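Local coordinates for protein type C neurotoxin (Clostridium botulinum, PDB 3PME) that probably docks a botulinum C/D mosaic neurotoxin onto nerve-cell membranes, as its receptor-binding domain, by recognising lipids such as gangliosides or phosphatidylethanolamine, at residues A[36-41]-A[192-197]; A[151-156]-A[163-168]; A[304-309]-A[329-334]. All blocks are in the same frame, centred on the assembly; numbering follows the deposited sequence.

Contact 1: A[36-41]-A[192-197]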
loop_
_atom_site.group_PDB
_atom_site.type_symbol
_atom_site.label_atom_id
_atom_site.label_comp_id
_atom_site.label_asym_id
_atom_site.label_seq_id
_atom_site.Cartn_x
_atom_site.Cartn_y
_atom_site.Cartn_z
ATOM N N ASN A 36 11.430 -9.857 -5.949
ATOM C CA ASN A 36 11.794 -9.521 -4.586
ATOM C C ASN A 36 12.408 -8.133 -4.518
ATOM O O ASN A 36 13.538 -7.950 -4.043
ATOM C CB ASN A 36 12.765 -10.565 -4.032
ATOM C CG ASN A 36 13.044 -10.380 -2.559
ATOM O OD1 ASN A 36 12.439 -9.537 -1.896
ATOM N ND2 ASN A 36 13.973 -11.171 -2.035
ATOM N N THR A 37 11.680 -7.144 -5.018
ATOM C CA THR A 37 12.194 -5.777 -4.998
ATOM C C THR A 37 11.607 -4.934 -3.863
ATOM O O THR A 37 12.301 -4.086 -3.291
ATOM C CB THR A 37 12.009 -5.074 -6.351
ATOM O OG1 THR A 37 10.614 -4.944 -6.650
ATOM C CG2 THR A 37 12.694 -5.863 -7.459
ATOM N N ILE A 38 10.337 -5.168 -3.534
ATOM C CA ILE A 38 9.671 -4.448 -2.442
ATOM C C ILE A 38 9.266 -5.421 -1.340
ATOM O O ILE A 38 9.547 -5.198 -0.160
ATOM C CB ILE A 38 8.402 -3.726 -2.948
ATOM C CG1 ILE A 38 8.735 -2.776 -4.103
ATOM C CG2 ILE A 38 7.713 -2.989 -1.800
ATOM C CD1 ILE A 38 7.518 -2.175 -4.778
ATOM N N TYR A 39 8.591 -6.497 -1.741
ATOM C CA TYR A 39 8.185 -7.572 -0.846
ATOM C C TYR A 39 8.828 -8.873 -1.305
ATOM O O TYR A 39 9.033 -9.081 -2.503
ATOM C CB TYR A 39 6.655 -7.746 -0.864
ATOM C CG TYR A 39 5.919 -6.721 -0.039
ATOM C CD1 TYR A 39 5.750 -6.902 1.326
ATOM C CD2 TYR A 39 5.405 -5.566 -0.619
ATOM C CE1 TYR A 39 5.082 -5.966 2.093
ATOM C CE2 TYR A 39 4.728 -4.629 0.137
ATOM C CZ TYR A 39 4.570 -4.834 1.490
ATOM O OH TYR A 39 3.911 -3.909 2.273
ATOM N N THR A 40 9.101 -9.757 -0.353
ATOM C CA THR A 40 9.801 -11.014 -0.626
ATOM C C THR A 40 9.265 -11.788 -1.822
ATOM O O THR A 40 10.029 -12.221 -2.676
ATOM C CB THR A 40 9.797 -11.925 0.599
ATOM O OG1 THR A 40 10.507 -11.281 1.667
ATOM C CG2 THR A 40 10.470 -13.241 0.280
ATOM N N ASN A 41 7.951 -11.957 -1.882
ATOM C CA ASN A 41 7.346 -12.799 -2.905
ATOM C C ASN A 41 6.788 -11.988 -4.071
ATOM O O ASN A 41 5.817 -12.405 -4.717
ATOM C CB ASN A 41 6.257 -13.672 -2.285
ATOM C CG ASN A 41 6.804 -14.577 -1.189
ATOM O OD1 ASN A 41 7.899 -15.137 -1.326
ATOM N ND2 ASN A 41 6.054 -14.722 -0.101
ATOM N N MET A 192 3.962 -0.070 -15.708
ATOM C CA MET A 192 4.510 -1.224 -15.013
ATOM C C MET A 192 3.541 -1.637 -13.916
ATOM O O MET A 192 2.668 -0.873 -13.533
ATOM C CB MET A 192 5.877 -0.875 -14.409
ATOM C CG MET A 192 5.815 0.166 -13.279
ATOM S SD MET A 192 7.419 0.882 -12.870
ATOM C CE MET A 192 7.748 1.809 -14.364
ATOM N N LEU A 193 3.700 -2.857 -13.422
ATOM C CA LEU A 193 2.923 -3.308 -12.279
ATOM C C LEU A 193 3.705 -4.340 -11.497
ATOM O O LEU A 193 4.665 -4.934 -12.004
ATOM C CB LEU A 193 1.579 -3.901 -12.725
ATOM C CG LEU A 193 1.611 -5.204 -13.523
ATOM C CD1 LEU A 193 1.599 -6.413 -12.615
ATOM C CD2 LEU A 193 0.422 -5.264 -14.462
ATOM N N TRP A 194 3.268 -4.561 -10.264
ATOM C CA TRP A 194 3.878 -5.531 -9.370
ATOM C C TRP A 194 2.781 -6.449 -8.886
ATOM O O TRP A 194 1.653 -6.006 -8.668
ATOM C CB TRP A 194 4.484 -4.844 -8.138
ATOM C CG TRP A 194 5.622 -3.898 -8.385
ATOM C CD1 TRP A 194 6.939 -4.137 -8.133
ATOM C CD2 TRP A 194 5.544 -2.544 -8.873
ATOM N NE1 TRP A 194 7.692 -3.025 -8.447
ATOM C CE2 TRP A 194 6.863 -2.034 -8.899
ATOM C CE3 TRP A 194 4.493 -1.714 -9.279
ATOM C CZ2 TRP A 194 7.161 -0.740 -9.337
ATOM C CZ3 TRP A 194 4.790 -0.424 -9.713
ATOM C CH2 TRP A 194 6.122 0.049 -9.736
ATOM N N ILE A 195 3.126 -7.718 -8.697
ATOM C CA ILE A 195 2.235 -8.687 -8.067
ATOM C C ILE A 195 3.012 -9.336 -6.931
ATOM O O ILE A 195 4.234 -9.482 -7.016
ATOM C CB ILE A 195 1.792 -9.753 -9.080
ATOM C CG1 ILE A 195 0.815 -9.132 -10.083
ATOM C CG2 ILE A 195 1.129 -10.960 -8.375
ATOM C CD1 ILE A 195 0.547 -10.008 -11.296
ATOM N N ARG A 196 2.336 -9.714 -5.858
ATOM C CA ARG A 196 3.005 -10.518 -4.834
ATOM C C ARG A 196 2.097 -11.585 -4.246
ATOM O O ARG A 196 0.876 -11.462 -4.269
ATOM C CB ARG A 196 3.592 -9.647 -3.720
ATOM C CG ARG A 196 2.574 -9.185 -2.666
ATOM C CD ARG A 196 3.323 -8.376 -1.629
ATOM N NE ARG A 196 2.625 -8.217 -0.360
ATOM C CZ ARG A 196 1.926 -7.144 -0.029
ATOM N NH1 ARG A 196 1.794 -6.134 -0.886
ATOM N NH2 ARG A 196 1.374 -7.062 1.169
ATOM N N ASP A 197 2.719 -12.623 -3.709
ATOM C CA ASP A 197 2.032 -13.684 -2.986
ATOM C C ASP A 197 0.932 -14.341 -3.823
ATOM O O ASP A 197 -0.194 -14.532 -3.363
ATOM C CB ASP A 197 1.501 -13.174 -1.641
ATOM C CG ASP A 197 2.616 -12.725 -0.708
ATOM O OD1 ASP A 197 3.357 -13.596 -0.210
ATOM O OD2 ASP A 197 2.749 -11.512 -0.479
HETATM O O HOH W 1 10.427 -2.272 -7.824
HETATM O O HOH W 2 5.707 -11.207 -0.233
#
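The ring of Y39 and the guanidinium of R196 lie flat on each other, and this stack is the tightly packed part of the contact. Their planes are only 11° apart, and R196 CZ sits 3.7 Å from the centroid of the Y39 ring, almost on the ring normal, so the pair meets the criteria for a cation-pi interaction as well as a stack. R196 CG is wedged between its own backbone N and carbonyl carbon (chi1 80°), and from there the chain runs extended to NE, which carries CD along the ring, 3.5 Å from Y39 CG. Both residues are buried, and their polar ends are satisfied beyond the two segments: Y39 OH bonds to the carbonyl of G228 and R196 NH2 to that of Q217. Beside the stack, D197 and N41 are joined by two hydrogen bonds. N41 ND2 gives a nearly straight one to D197 OD1 (2.9 Å), on the syn side but tilted out of the carboxylate plane, while N41 OD1 accepts from N12 N, so both ends of the amide are held. D197 N donates to N41 O from above the carbonyl plane at 3.3 Å. This side is also hydrated, a water joining N41 N to D197 OD2.

The other end is looser. I38 CD1 rests over the five-membered ring of W194, 4.0 Å from its centroid, while T37 OG1 reaches W194 NE1 through a water lying in the indole plane.

W74 and W140 also make cation-pi contacts with R196. Segment 36-41 connects antiparallel strands 34-35 and 42-45 and folds against strand 193-201, which pairs with 42-45, 6-13 and 68-77 in one sheet of the concanavalin-like N-terminal receptor-binding region.

Contact 2: A[151-156]-A[163-168]; sequences GYMKLY and QSERIE
A beta hairpin made of strands 152-157 and 160-166 holds this contact, with a classic bulge at its open end where G151 and Y152 both face N148 of the adjoining strand. The axes of segments 152-156 and 163-166 approach to 4.7 Å and run at 163°, hence antiparallel. M153 and E165 form a hydrogen-bonded pair, M153 N reaching E165 O at 2.9 Å and E165 N returning to M153 O at 3.0 Å. L155 pairs with Q163 less evenly: L155 N to Q163 O is short and straight, but the return bond is weak. Y152 with R166 and K154 with S164 are the non-hydrogen-bonded pairs.

Past the strand end, G151 O receives I167 N at 2.8 Å with the N-H in the carbonyl plane, plus a weak second bond from E168 N, so the ladder continues where regular pairing stops.

The methionine chain of M153 leaves between its backbone N and carbonyl carbon (chi1 57°) and then extends, laying CG 3.6 Å from I167 CG2; the two side chains cross at about a right angle. M153, L155 and I167 turn into the interior of the sandwich, whereas the ends of Q163 and E165 lead away. On the side of K154 and exposed S164, S164 OG lies 3.7 Å from K154 CG. The side chains of Y152 and R166 diverge, though Y152 CD2 passes 3.6 Å from R166 CA.

The antiparallel hairpin, packed by M153 and L155 on strand 120-126 of the second sheet, is consistent with the concanavalin-like jelly-roll sandwich of this domain.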
loop_
_atom_site.group_PDB
_atom_site.type_symbol
_atom_site.label_atom_id
_atom_site.label_comp_id
_atom_site.label_asym_id
_atom_site.label_seq_id
_atom_site.Cartn_x
_atom_site.Cartn_y
_atom_site.Cartn_z
ATOM N N GLY A 151 -22.408 -22.136 -9.070
ATOM C CA GLY A 151 -23.062 -20.851 -8.951
ATOM C C GLY A 151 -22.298 -19.678 -9.510
ATOM O O GLY A 151 -22.543 -19.246 -10.642
ATOM N N TYR A 152 -21.372 -19.156 -8.708
ATOM C CA TYR A 152 -20.819 -17.826 -8.947
ATOM C C TYR A 152 -19.314 -17.745 -8.851
ATOM O O TYR A 152 -18.653 -18.541 -8.178
ATOM C CB TYR A 152 -21.427 -16.821 -7.958
ATOM C CG TYR A 152 -22.913 -16.925 -7.984
ATOM C CD1 TYR A 152 -23.549 -17.898 -7.247
ATOM C CD2 TYR A 152 -23.670 -16.115 -8.809
ATOM C CE1 TYR A 152 -24.898 -18.044 -7.310
ATOM C CE2 TYR A 152 -25.041 -16.259 -8.873
ATOM C CZ TYR A 152 -25.635 -17.231 -8.110
ATOM O OH TYR A 152 -26.995 -17.428 -8.132
ATOM N N MET A 153 -18.774 -16.754 -9.538
ATOM C CA MET A 153 -17.434 -16.308 -9.198
ATOM C C MET A 153 -17.572 -14.961 -8.501
ATOM O O MET A 153 -18.463 -14.174 -8.812
ATOM C CB MET A 153 -16.544 -16.256 -10.426
ATOM C CG MET A 153 -17.041 -15.392 -11.537
ATOM S SD MET A 153 -15.907 -15.549 -12.921
ATOM C CE MET A 153 -16.621 -14.343 -14.025
ATOM N N LYS A 154 -16.707 -14.715 -7.525
ATOM C CA LYS A 154 -16.844 -13.559 -6.668
ATOM C C LYS A 154 -15.496 -12.881 -6.529
ATOM O O LYS A 154 -14.471 -13.549 -6.452
ATOM C CB LYS A 154 -17.353 -13.971 -5.291
ATOM C CG LYS A 154 -18.827 -14.420 -5.309
ATOM C CD LYS A 154 -19.174 -15.341 -4.127
ATOM C CE LYS A 154 -19.350 -14.588 -2.817
ATOM N NZ LYS A 154 -19.583 -15.531 -1.671
ATOM N N LEU A 155 -15.533 -11.556 -6.509
ATOM C CA LEU A 155 -14.326 -10.746 -6.407
ATOM C C LEU A 155 -14.274 -10.025 -5.073
ATOM O O LEU A 155 -15.186 -9.260 -4.727
ATOM C CB LEU A 155 -14.309 -9.721 -7.538
ATOM C CG LEU A 155 -13.164 -8.711 -7.476
ATOM C CD1 LEU A 155 -11.838 -9.436 -7.461
ATOM C CD2 LEU A 155 -13.262 -7.802 -8.679
ATOM N N TYR A 156 -13.192 -10.274 -4.332
ATOM C CA TYR A 156 -12.943 -9.639 -3.040
ATOM C C TYR A 156 -11.763 -8.696 -3.186
ATOM O O TYR A 156 -10.787 -9.035 -3.844
ATOM C CB TYR A 156 -12.578 -10.676 -1.979
ATOM C CG TYR A 156 -13.727 -11.579 -1.597
ATOM C CD1 TYR A 156 -14.130 -12.605 -2.439
ATOM C CD2 TYR A 156 -14.404 -11.404 -0.400
ATOM C CE1 TYR A 156 -15.184 -13.439 -2.097
ATOM C CE2 TYR A 156 -15.484 -12.236 -0.054
ATOM C CZ TYR A 156 -15.850 -13.253 -0.913
ATOM O OH TYR A 156 -16.913 -14.087 -0.599
ATOM N N GLN A 163 -18.021 -7.729 -5.968
ATOM C CA GLN A 163 -18.796 -8.089 -7.154
ATOM C C GLN A 163 -19.015 -9.588 -7.211
ATOM O O GLN A 163 -18.206 -10.368 -6.711
ATOM C CB GLN A 163 -18.055 -7.655 -8.427
ATOM C CG GLN A 163 -17.792 -6.152 -8.529
ATOM C CD GLN A 163 -19.003 -5.382 -9.006
ATOM O OE1 GLN A 163 -19.582 -4.583 -8.263
ATOM N NE2 GLN A 163 -19.391 -5.609 -10.250
ATOM N N SER A 164 -20.117 -9.984 -7.837
ATOM C CA SER A 164 -20.391 -11.388 -8.090
ATOM C C SER A 164 -20.902 -11.520 -9.521
ATOM O O SER A 164 -21.467 -10.575 -10.078
ATOM C CB SER A 164 -21.437 -11.909 -7.105
ATOM O OG SER A 164 -21.693 -13.293 -7.315
ATOM N N GLU A 165 -20.678 -12.685 -10.118
ATOM C CA GLU A 165 -21.155 -12.966 -11.461
ATOM C C GLU A 165 -21.516 -14.436 -11.580
ATOM O O GLU A 165 -20.797 -15.319 -11.115
ATOM C CB GLU A 165 -20.105 -12.585 -12.513
ATOM C CG GLU A 165 -20.608 -12.711 -13.944
ATOM C CD GLU A 165 -21.547 -11.585 -14.333
ATOM O OE1 GLU A 165 -21.591 -10.569 -13.609
ATOM O OE2 GLU A 165 -22.229 -11.708 -15.371
ATOM N N ARG A 166 -22.651 -14.698 -12.210
ATOM C CA ARG A 166 -23.123 -16.062 -12.362
ATOM C C ARG A 166 -22.270 -16.787 -13.395
ATOM O O ARG A 166 -21.981 -16.234 -14.452
ATOM C CB ARG A 166 -24.586 -16.030 -12.797
ATOM C CG ARG A 166 -25.265 -17.367 -12.856
ATOM C CD ARG A 166 -26.772 -17.160 -12.989
ATOM N NE ARG A 166 -27.126 -16.412 -14.193
ATOM C CZ ARG A 166 -27.280 -15.090 -14.251
ATOM N NH1 ARG A 166 -27.110 -14.342 -13.164
ATOM N NH2 ARG A 166 -27.599 -14.512 -15.402
ATOM N N ILE A 167 -21.850 -18.007 -13.080
ATOM C CA ILE A 167 -21.100 -18.808 -14.045
ATOM C C ILE A 167 -21.723 -20.183 -14.258
ATOM O O ILE A 167 -21.276 -20.942 -15.112
ATOM C CB ILE A 167 -19.605 -18.968 -13.659
ATOM C CG1 ILE A 167 -19.456 -19.584 -12.263
ATOM C CG2 ILE A 167 -18.874 -17.627 -13.742
ATOM C CD1 ILE A 167 -18.046 -20.016 -11.931
ATOM N N GLU A 168 -22.760 -20.487 -13.482
ATOM C CA GLU A 168 -23.416 -21.782 -13.563
ATOM C C GLU A 168 -24.054 -21.965 -14.931
ATOM O O GLU A 168 -24.344 -23.088 -15.343
ATOM C CB GLU A 168 -24.483 -21.904 -12.470
ATOM C CG GLU A 168 -25.070 -23.300 -12.330
ATOM C CD GLU A 168 -26.267 -23.338 -11.394
ATOM O OE1 GLU A 168 -26.823 -22.255 -11.093
ATOM O OE2 GLU A 168 -26.651 -24.452 -10.969
#

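Contact 3: A[304-309]-A[329-334]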
loop_
_atom_site.group_PDB
_atom_site.type_symbol
_atom_site.label_atom_id
_atom_site.label_comp_id
_atom_site.label_asym_id
_atom_site.label_seq_id
_atom_site.Cartn_x
_atom_site.Cartn_y
_atom_site.Cartn_z
ATOM N N TYR A 304 17.759 19.434 10.539
ATOM C CA TYR A 304 17.104 19.677 11.811
ATOM C C TYR A 304 16.390 18.419 12.256
ATOM O O TYR A 304 16.066 17.569 11.428
ATOM C CB TYR A 304 16.034 20.763 11.664
ATOM C CG TYR A 304 16.568 22.112 11.259
ATOM C CD1 TYR A 304 16.941 23.043 12.226
ATOM C CD2 TYR A 304 16.706 22.449 9.914
ATOM C CE1 TYR A 304 17.434 24.293 11.863
ATOM C CE2 TYR A 304 17.202 23.691 9.539
ATOM C CZ TYR A 304 17.557 24.607 10.522
ATOM O OH TYR A 304 18.043 25.839 10.150
ATOM N N MET A 305 16.135 18.302 13.556
ATOM C CA MET A 305 15.207 17.287 14.038
ATOM C C MET A 305 13.925 17.952 14.533
ATOM O O MET A 305 13.954 19.080 15.016
ATOM C CB MET A 305 15.828 16.421 15.137
ATOM C CG MET A 305 16.111 17.152 16.422
ATOM S SD MET A 305 16.841 16.039 17.649
ATOM C CE MET A 305 15.547 14.824 17.797
ATOM N N ILE A 306 12.793 17.274 14.364
ATOM C CA ILE A 306 11.533 17.790 14.851
ATOM C C ILE A 306 11.389 17.500 16.335
ATOM O O ILE A 306 11.621 16.374 16.787
ATOM C CB ILE A 306 10.343 17.171 14.083
ATOM C CG1 ILE A 306 10.430 17.548 12.600
ATOM C CG2 ILE A 306 9.025 17.629 14.693
ATOM C CD1 ILE A 306 9.305 16.947 11.738
ATOM N N ILE A 307 11.005 18.516 17.098
ATOM C CA ILE A 307 10.750 18.322 18.517
ATOM C C ILE A 307 9.389 18.863 18.892
ATOM O O ILE A 307 8.840 19.697 18.187
ATOM C CB ILE A 307 11.814 19.011 19.394
ATOM C CG1 ILE A 307 11.817 20.528 19.161
ATOM C CG2 ILE A 307 13.186 18.402 19.117
ATOM C CD1 ILE A 307 12.574 21.326 20.240
ATOM N N ARG A 308 8.852 18.353 19.989
ATOM C CA ARG A 308 7.657 18.918 20.602
ATOM C C ARG A 308 8.041 20.182 21.367
ATOM O O ARG A 308 9.093 20.227 22.004
ATOM C CB ARG A 308 7.068 17.902 21.580
ATOM C CG ARG A 308 5.587 18.037 21.825
ATOM C CD ARG A 308 5.213 17.418 23.167
ATOM N NE ARG A 308 5.544 18.356 24.227
ATOM C CZ ARG A 308 5.416 18.125 25.526
ATOM N NH1 ARG A 308 5.742 19.076 26.384
ATOM N NH2 ARG A 308 4.961 16.956 25.969
ATOM N N ASP A 309 7.199 21.209 21.310
ATOM C CA ASP A 309 7.388 22.386 22.154
ATOM C C ASP A 309 7.114 21.976 23.605
ATOM O O ASP A 309 6.281 21.100 23.870
ATOM C CB ASP A 309 6.429 23.498 21.717
ATOM C CG ASP A 309 6.898 24.875 22.123
ATOM O OD1 ASP A 309 7.873 24.981 22.893
ATOM O OD2 ASP A 309 6.283 25.859 21.667
ATOM N N LEU A 329 4.978 21.870 17.102
ATOM C CA LEU A 329 6.216 21.170 16.778
ATOM C C LEU A 329 7.214 22.189 16.254
ATOM O O LEU A 329 6.836 23.172 15.613
ATOM C CB LEU A 329 5.945 20.099 15.729
ATOM C CG LEU A 329 4.883 19.074 16.105
ATOM C CD1 LEU A 329 4.802 18.066 14.979
ATOM C CD2 LEU A 329 5.227 18.387 17.422
ATOM N N LYS A 330 8.497 21.961 16.523
ATOM C CA LYS A 330 9.529 22.912 16.127
ATOM C C LYS A 330 10.699 22.169 15.521
ATOM O O LYS A 330 10.797 20.955 15.652
ATOM C CB LYS A 330 10.021 23.702 17.350
ATOM C CG LYS A 330 8.903 24.380 18.130
ATOM C CD LYS A 330 9.378 24.907 19.470
ATOM C CE LYS A 330 10.368 26.037 19.301
ATOM N NZ LYS A 330 10.804 26.569 20.626
ATOM N N LEU A 331 11.579 22.915 14.859
ATOM C CA LEU A 331 12.839 22.376 14.352
ATOM C C LEU A 331 13.968 22.689 15.335
ATOM O O LEU A 331 14.051 23.803 15.867
ATOM C CB LEU A 331 13.170 22.982 12.985
ATOM C CG LEU A 331 12.205 22.640 11.843
ATOM C CD1 LEU A 331 12.658 23.217 10.509
ATOM C CD2 LEU A 331 12.054 21.134 11.752
ATOM N N GLN A 332 14.838 21.709 15.552
ATOM C CA GLN A 332 16.013 21.867 16.416
ATOM C C GLN A 332 17.274 21.503 15.636
ATOM O O GLN A 332 17.338 20.450 15.003
ATOM C CB GLN A 332 15.881 20.963 17.651
ATOM C CG GLN A 332 17.153 20.861 18.491
ATOM C CD GLN A 332 16.910 20.149 19.803
ATOM O OE1 GLN A 332 16.084 20.578 20.619
ATOM N NE2 GLN A 332 17.611 19.044 20.013
ATOM N N SER A 333 18.300 22.357 15.691
ATOM C CA SER A 333 19.511 22.095 14.906
ATOM C C SER A 333 20.510 21.202 15.637
ATOM O O SER A 333 21.354 20.567 15.001
ATOM C CB SER A 333 20.175 23.405 14.472
ATOM O OG SER A 333 20.516 24.158 15.608
ATOM N N ASN A 334 20.402 21.143 16.964
ATOM C CA ASN A 334 21.156 20.175 17.759
ATOM C C ASN A 334 20.594 18.777 17.553
ATOM O O ASN A 334 19.471 18.474 17.976
ATOM C CB ASN A 334 21.106 20.532 19.246
ATOM C CG ASN A 334 21.985 21.710 19.591
ATOM O OD1 ASN A 334 22.897 22.061 18.840
ATOM N ND2 ASN A 334 21.725 22.324 20.740
#
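D309 O is gripped side-on by R308, through NE at 2.9 Å and NH1 at 3.3 Å, which holds the guanidinium against the D309 carbonyl with the acceptor close to its plane. In the neighbouring ladder, I307 N meets K330 O and K330 N meets I307 O, both at 2.8 Å; M305 and Q332 exchange a second such pair. The axes, 4.5 Å apart and at 149°, show an antiparallel pair.

On the I306, L329 and L331 side, I306 CG1 meets L331 CD2 at 4.0 Å. L331 CD1 lies over one face of the Y304 ring. On the reverse side, Q332 lies beside M305, stretched out from a CG anti to N (chi1 170°); its NE2 bonds to N334 O at 2.8 Å in the amide plane, which holds the amide while OE1 touches I307 CD1. K330 CD packs 3.6 Å from D309 CG, although the opposite charges stay beyond salt-bridge distance; D309 OD2 is paired with R377 instead.

Such neighbouring antiparallel strands are consistent with the beta-trefoil family of the C-terminal receptor-binding region. Strand 302-308 is flanked by 292-299 on its other edge, strand 326-332 by 383-389, and L256 of strand 255-260 touches I306, L329 and L331.

From the N terminus, the chain passes through 36-41 and returns at 192-197, so contact 1 closes a loop of 150 intervening residues. Contact 2 is nested inside that loop as a local hairpin, with six residues between its segments; both contacts reach the same sheet, and their nearest atoms are about 12 Å apart. Contact 3 follows in series, closing 19 residues between 304-309 and 329-334 in the C-terminal, trefoil-family region. Its centre lies about 54 Å from that of contact 2, on the opposite side of the chain's centre. Contact 1 ties distant parts of the N-terminal region together, whereas contacts 2 and 3 pair strands close in sequence.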